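Local coordinates for protein transcriptional anti-antiactivator ExsC (PDB 3KXY) that takes part in control of type III secretion by binding the antiactivator ExsD and blocking its activity, so that ExsA can drive transcription, at residues A56-I61 with V95-Q100; E37-T42 with H121-Q126. The protein carries 2 engineered substitutions. One frame throughout, in Å; residues are numbered along the deposited sequence.

Contact 1 (A56-I61 with V95-Q100); sequences ADVVGI and VQLYAQ. Engineered in segment 56-61: Val59 (natural residue Ala).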
# COMPACT_ATOMS: atom_id res chain seq x y z
N ALA J 56 -5.08 -1.22 10.42
CA ALA J 56 -4.73 -1.76 11.73
C ALA J 56 -4.02 -0.73 12.59
O ALA J 56 -2.95 -0.23 12.23
CB ALA J 56 -3.88 -3.01 11.58
N ASP J 57 -4.61 -0.40 13.74
CA ASP J 57 -3.99 0.52 14.68
C ASP J 57 -2.85 -0.16 15.42
O ASP J 57 -3.04 -1.19 16.07
CB ASP J 57 -5.03 1.05 15.68
CG ASP J 57 -6.08 1.92 15.02
OD1 ASP J 57 -6.00 2.15 13.79
OD2 ASP J 57 -7.00 2.39 15.73
N VAL J 58 -1.66 0.42 15.32
CA VAL J 58 -0.47 -0.15 15.94
C VAL J 58 -0.16 0.49 17.29
O VAL J 58 -0.38 -0.12 18.34
CB VAL J 58 0.76 -0.02 15.02
CG1 VAL J 58 1.98 -0.63 15.67
CG2 VAL J 58 0.48 -0.68 13.67
N VAL J 59 0.34 1.73 17.27
CA VAL J 59 0.67 2.44 18.50
C VAL J 59 0.26 3.91 18.48
O VAL J 59 -0.06 4.46 17.42
CB VAL J 59 2.18 2.37 18.80
CG1 VAL J 59 2.55 1.03 19.41
CG2 VAL J 59 2.99 2.65 17.54
N GLY J 60 0.29 4.53 19.65
CA GLY J 60 0.01 5.95 19.77
C GLY J 60 1.30 6.75 19.68
O GLY J 60 2.35 6.32 20.16
N ILE J 61 1.21 7.94 19.08
CA ILE J 61 2.39 8.77 18.86
C ILE J 61 2.96 9.32 20.17
O ILE J 61 4.12 9.71 20.24
CB ILE J 61 2.07 9.94 17.91
CG1 ILE J 61 3.35 10.63 17.45
CG2 ILE J 61 1.12 10.93 18.58
CD1 ILE J 61 3.12 11.79 16.51
N VAL J 95 -0.47 4.99 14.64
CA VAL J 95 0.28 4.46 13.52
C VAL J 95 -0.47 3.24 12.98
O VAL J 95 -0.96 2.42 13.76
CB VAL J 95 1.70 4.04 13.93
CG1 VAL J 95 2.41 3.36 12.78
CG2 VAL J 95 2.48 5.25 14.41
N GLN J 96 -0.58 3.13 11.66
CA GLN J 96 -1.39 2.08 11.06
C GLN J 96 -0.66 1.27 10.00
O GLN J 96 0.12 1.80 9.22
CB GLN J 96 -2.66 2.69 10.46
CG GLN J 96 -3.56 3.38 11.46
CD GLN J 96 -4.71 4.12 10.80
OE1 GLN J 96 -4.66 4.42 9.61
NE2 GLN J 96 -5.74 4.42 11.57
N LEU J 97 -0.93 -0.03 9.98
CA LEU J 97 -0.46 -0.90 8.91
C LEU J 97 -1.61 -1.14 7.94
O LEU J 97 -2.76 -1.30 8.36
CB LEU J 97 0.04 -2.24 9.46
CG LEU J 97 1.42 -2.25 10.11
CD1 LEU J 97 1.73 -3.62 10.69
CD2 LEU J 97 2.48 -1.84 9.11
N TYR J 98 -1.31 -1.17 6.65
CA TYR J 98 -2.35 -1.37 5.64
C TYR J 98 -2.09 -2.63 4.81
O TYR J 98 -0.97 -2.89 4.38
CB TYR J 98 -2.47 -0.15 4.73
CG TYR J 98 -2.60 1.16 5.48
CD1 TYR J 98 -3.72 1.44 6.25
CD2 TYR J 98 -1.60 2.12 5.40
CE1 TYR J 98 -3.83 2.63 6.93
CE2 TYR J 98 -1.71 3.32 6.08
CZ TYR J 98 -2.82 3.57 6.84
OH TYR J 98 -2.93 4.76 7.52
N ALA J 99 -3.15 -3.40 4.59
CA ALA J 99 -3.10 -4.58 3.75
C ALA J 99 -4.32 -4.59 2.84
O ALA J 99 -5.40 -4.16 3.25
CB ALA J 99 -3.05 -5.83 4.59
N GLN J 100 -4.16 -5.07 1.62
CA GLN J 100 -5.27 -5.11 0.68
C GLN J 100 -5.44 -6.48 0.04
O GLN J 100 -4.49 -7.26 -0.06
CB GLN J 100 -5.10 -4.04 -0.40
CG GLN J 100 -3.86 -4.22 -1.27
CD GLN J 100 -3.73 -3.13 -2.32
OE1 GLN J 100 -4.36 -2.07 -2.22
NE2 GLN J 100 -2.91 -3.38 -3.33
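Asp57 and Gln96 face each other as a non-hydrogen-bonded pair where two strands run antiparallel, third and fourth in the five-stranded sheet of this CesT-family chaperone fold. Backbone bonds do most of the joining. Beside that pair, Ala56 and Leu97 form a hydrogen-bonded pair: Leu97 N gives a bond of 3.0 Å to Ala56 O, while the return bond from Ala56 N to Leu97 O is weak. Further along, Val58 N bonds to Val95 O, and Val95 N comes back not to Val58 but to Val59 O at 2.9 Å. Two residues thus stand against one, the pattern of a beta bulge, and the helix-like psi of Val58 (-74°) is usual for its first residue.

Apolar packing fills the face bearing Ala56 and Leu97, which helix 108-128 covers through Leu118. Val58 follows on this side, and its CG2, anti to the carbonyl carbon, lies 4.0 Å from Leu97 CG. The bulge keeps the next residue, the engineered Val59, on it as well, where it runs alongside Val95, CG2 to CB 4.1 Å. Small Ala56 suits a place close under the helix, and beta-branched Val95 suits the extended backbone of its strand.

Polar side chains occupy the other face, toward the second subunit. There Asp57 and Gln96 lie side by side, their carboxylate and amide planes only 9° apart. Gln96 serves as a two-way connector: OE1 accepts the Tyr98 hydroxyl at 2.7 Å, on a lone pair in the carbonyl plane, and also a weak bond from Arg77 of the second subunit. With one end of the amide so occupied, the other end is turned to the aspartate: Gln96 NE2 reaches Asp57 OD1 at 3.2 Å, on its syn side but 29° out of the carboxylate plane.

Contact 2 (E37-T42 with H121-Q126); sequences EQVGVT and HAEFWQ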
# COMPACT_ATOMS: atom_id res chain seq x y z
N GLU J 37 -8.77 -6.10 23.00
CA GLU J 37 -9.05 -4.78 23.56
C GLU J 37 -7.91 -3.80 23.32
O GLU J 37 -7.82 -2.77 23.99
CB GLU J 37 -9.33 -4.89 25.06
CG GLU J 37 -10.28 -6.01 25.44
CD GLU J 37 -10.43 -6.16 26.95
OE1 GLU J 37 -10.81 -7.26 27.40
OE2 GLU J 37 -10.15 -5.18 27.67
N GLN J 38 -7.03 -4.12 22.38
CA GLN J 38 -5.83 -3.32 22.15
C GLN J 38 -5.65 -2.93 20.68
O GLN J 38 -5.38 -1.77 20.37
CB GLN J 38 -4.59 -4.04 22.67
CG GLN J 38 -4.60 -4.29 24.17
CD GLN J 38 -3.39 -5.08 24.64
OE1 GLN J 38 -2.54 -5.47 23.84
NE2 GLN J 38 -3.31 -5.33 25.94
N VAL J 39 -5.78 -3.91 19.79
CA VAL J 39 -5.56 -3.67 18.36
C VAL J 39 -6.87 -3.55 17.59
O VAL J 39 -7.60 -4.53 17.43
CB VAL J 39 -4.71 -4.78 17.73
CG1 VAL J 39 -4.46 -4.48 16.26
CG2 VAL J 39 -3.40 -4.93 18.47
N GLY J 40 -7.16 -2.35 17.10
CA GLY J 40 -8.36 -2.10 16.32
C GLY J 40 -8.12 -2.29 14.83
O GLY J 40 -7.13 -1.80 14.29
N VAL J 41 -9.03 -3.00 14.18
CA VAL J 41 -8.92 -3.26 12.75
C VAL J 41 -10.19 -2.81 12.03
O VAL J 41 -11.29 -3.08 12.48
CB VAL J 41 -8.65 -4.75 12.46
CG1 VAL J 41 -8.68 -5.02 10.96
CG2 VAL J 41 -7.31 -5.17 13.06
N THR J 42 -10.02 -2.12 10.90
CA THR J 42 -11.16 -1.63 10.14
C THR J 42 -11.15 -2.18 8.71
O THR J 42 -10.11 -2.18 8.04
CB THR J 42 -11.20 -0.09 10.10
OG1 THR J 42 -11.26 0.42 11.44
CG2 THR J 42 -12.41 0.40 9.33
N HIS J 121 1.95 -8.66 12.76
CA HIS J 121 2.89 -7.55 12.60
C HIS J 121 2.49 -6.35 13.45
O HIS J 121 3.34 -5.69 14.05
CB HIS J 121 3.01 -7.15 11.13
CG HIS J 121 3.81 -8.11 10.31
ND1 HIS J 121 5.06 -7.80 9.81
CD2 HIS J 121 3.56 -9.39 9.93
CE1 HIS J 121 5.53 -8.84 9.14
NE2 HIS J 121 4.64 -9.81 9.20
N ALA J 122 1.19 -6.06 13.49
CA ALA J 122 0.67 -4.94 14.26
C ALA J 122 1.03 -5.07 15.73
O ALA J 122 1.43 -4.10 16.37
CB ALA J 122 -0.83 -4.82 14.09
N GLU J 123 0.89 -6.27 16.27
CA GLU J 123 1.21 -6.54 17.66
C GLU J 123 2.71 -6.45 17.89
O GLU J 123 3.17 -6.09 18.98
CB GLU J 123 0.70 -7.91 18.09
CG GLU J 123 -0.82 -8.03 18.07
CD GLU J 123 -1.30 -9.39 18.51
OE1 GLU J 123 -0.53 -10.37 18.38
OE2 GLU J 123 -2.46 -9.49 18.98
N PHE J 124 3.48 -6.78 16.86
CA PHE J 124 4.94 -6.75 16.93
C PHE J 124 5.47 -5.32 16.99
O PHE J 124 6.31 -5.00 17.83
CB PHE J 124 5.54 -7.50 15.74
CG PHE J 124 7.04 -7.45 15.69
CD1 PHE J 124 7.80 -8.32 16.45
CD2 PHE J 124 7.68 -6.53 14.88
CE1 PHE J 124 9.17 -8.28 16.40
CE2 PHE J 124 9.06 -6.49 14.83
CZ PHE J 124 9.81 -7.36 15.59
N TRP J 125 4.97 -4.47 16.10
CA TRP J 125 5.38 -3.07 16.07
C TRP J 125 4.76 -2.28 17.22
O TRP J 125 5.21 -1.18 17.55
CB TRP J 125 5.03 -2.42 14.73
CG TRP J 125 5.81 -2.98 13.57
CD1 TRP J 125 5.40 -3.93 12.69
CD2 TRP J 125 7.13 -2.61 13.17
NE1 TRP J 125 6.38 -4.18 11.77
CE2 TRP J 125 7.46 -3.38 12.04
CE3 TRP J 125 8.08 -1.70 13.66
CZ2 TRP J 125 8.69 -3.28 11.39
CZ3 TRP J 125 9.30 -1.59 13.01
CH2 TRP J 125 9.59 -2.38 11.89
N GLN J 126 3.72 -2.84 17.82
CA GLN J 126 3.08 -2.22 18.98
C GLN J 126 3.92 -2.44 20.24
O GLN J 126 3.89 -1.65 21.17
CB GLN J 126 1.67 -2.77 19.18
CG GLN J 126 0.92 -2.15 20.36
CD GLN J 126 -0.46 -2.76 20.56
OE1 GLN J 126 -0.68 -3.93 20.27
NE2 GLN J 126 -1.38 -1.96 21.08
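Val39 meets Ala122, Glu123 and Gln126 in the helix-on-sheet packing of this CesT-family chaperone fold, here near its margin. The axes of strand 39-42 and helix 121-126 pass 10.0 Å apart, with their directions at 140°. Val39 points its CB toward the helix and uses both methyls. CG1 sits on Ala122 CB at 4.2 Å, a position where a bare methyl lets the valine come close to the helix. CG2, on the other branch, touches Glu123 CG at 4.1 Å, the two side chains crossing at about a right angle, and lies 3.4 Å from Gln126 OE1. Ala122 and Gln126, one helical turn apart, thus address the same residue.

Around this first shell, the Val39 site is extended by Leu119, a turn before Glu123, and Val41 continues the apolar row onto Leu115 and Leu119. Gln38 and Val39 both stand opposite Phe35 in a classic beta bulge where strand 39-46 begins. This puts consecutive residues on the helix side, and both point their CB toward the helix. Glutamate suits position 123, since its methylenes can pack on Val39 while its carboxylate turns elsewhere, to a basic side chain of another protein's chain. Gln126 is long enough to span from the helix to Val39 and Gln38, its CG packing on strand 51-60. It leaves the helix with CG anti to its own N (chi1 -179°) and extends toward the turn that leads into strand 39-46, where NE2 stops 4.1 Å from Gln38 CB and Gln38 O.

Strands 39-46 and 51-60 are neighbours in the sheet, so the two contacts, with centres about 7 Å apart, adjoin directly. Contact 1 is nested in the chain within the long loop that contact 2 closes, and helix 108-128 follows strand 94-102. Contact 1 joins neighbouring strands within the sheet; contact 2 lays the helix over one of its faces. They touch at several points, among them Asp57 N, 2.9 Å from Gly40 O in a probable hydrogen bond between the strands, and Val58 O, packed against Gln126 CG at 3.1 Å. One compact unit results, offering one side of the sheet to the second subunit and, by strand 39-46 and the helix, residues to another protein's chain.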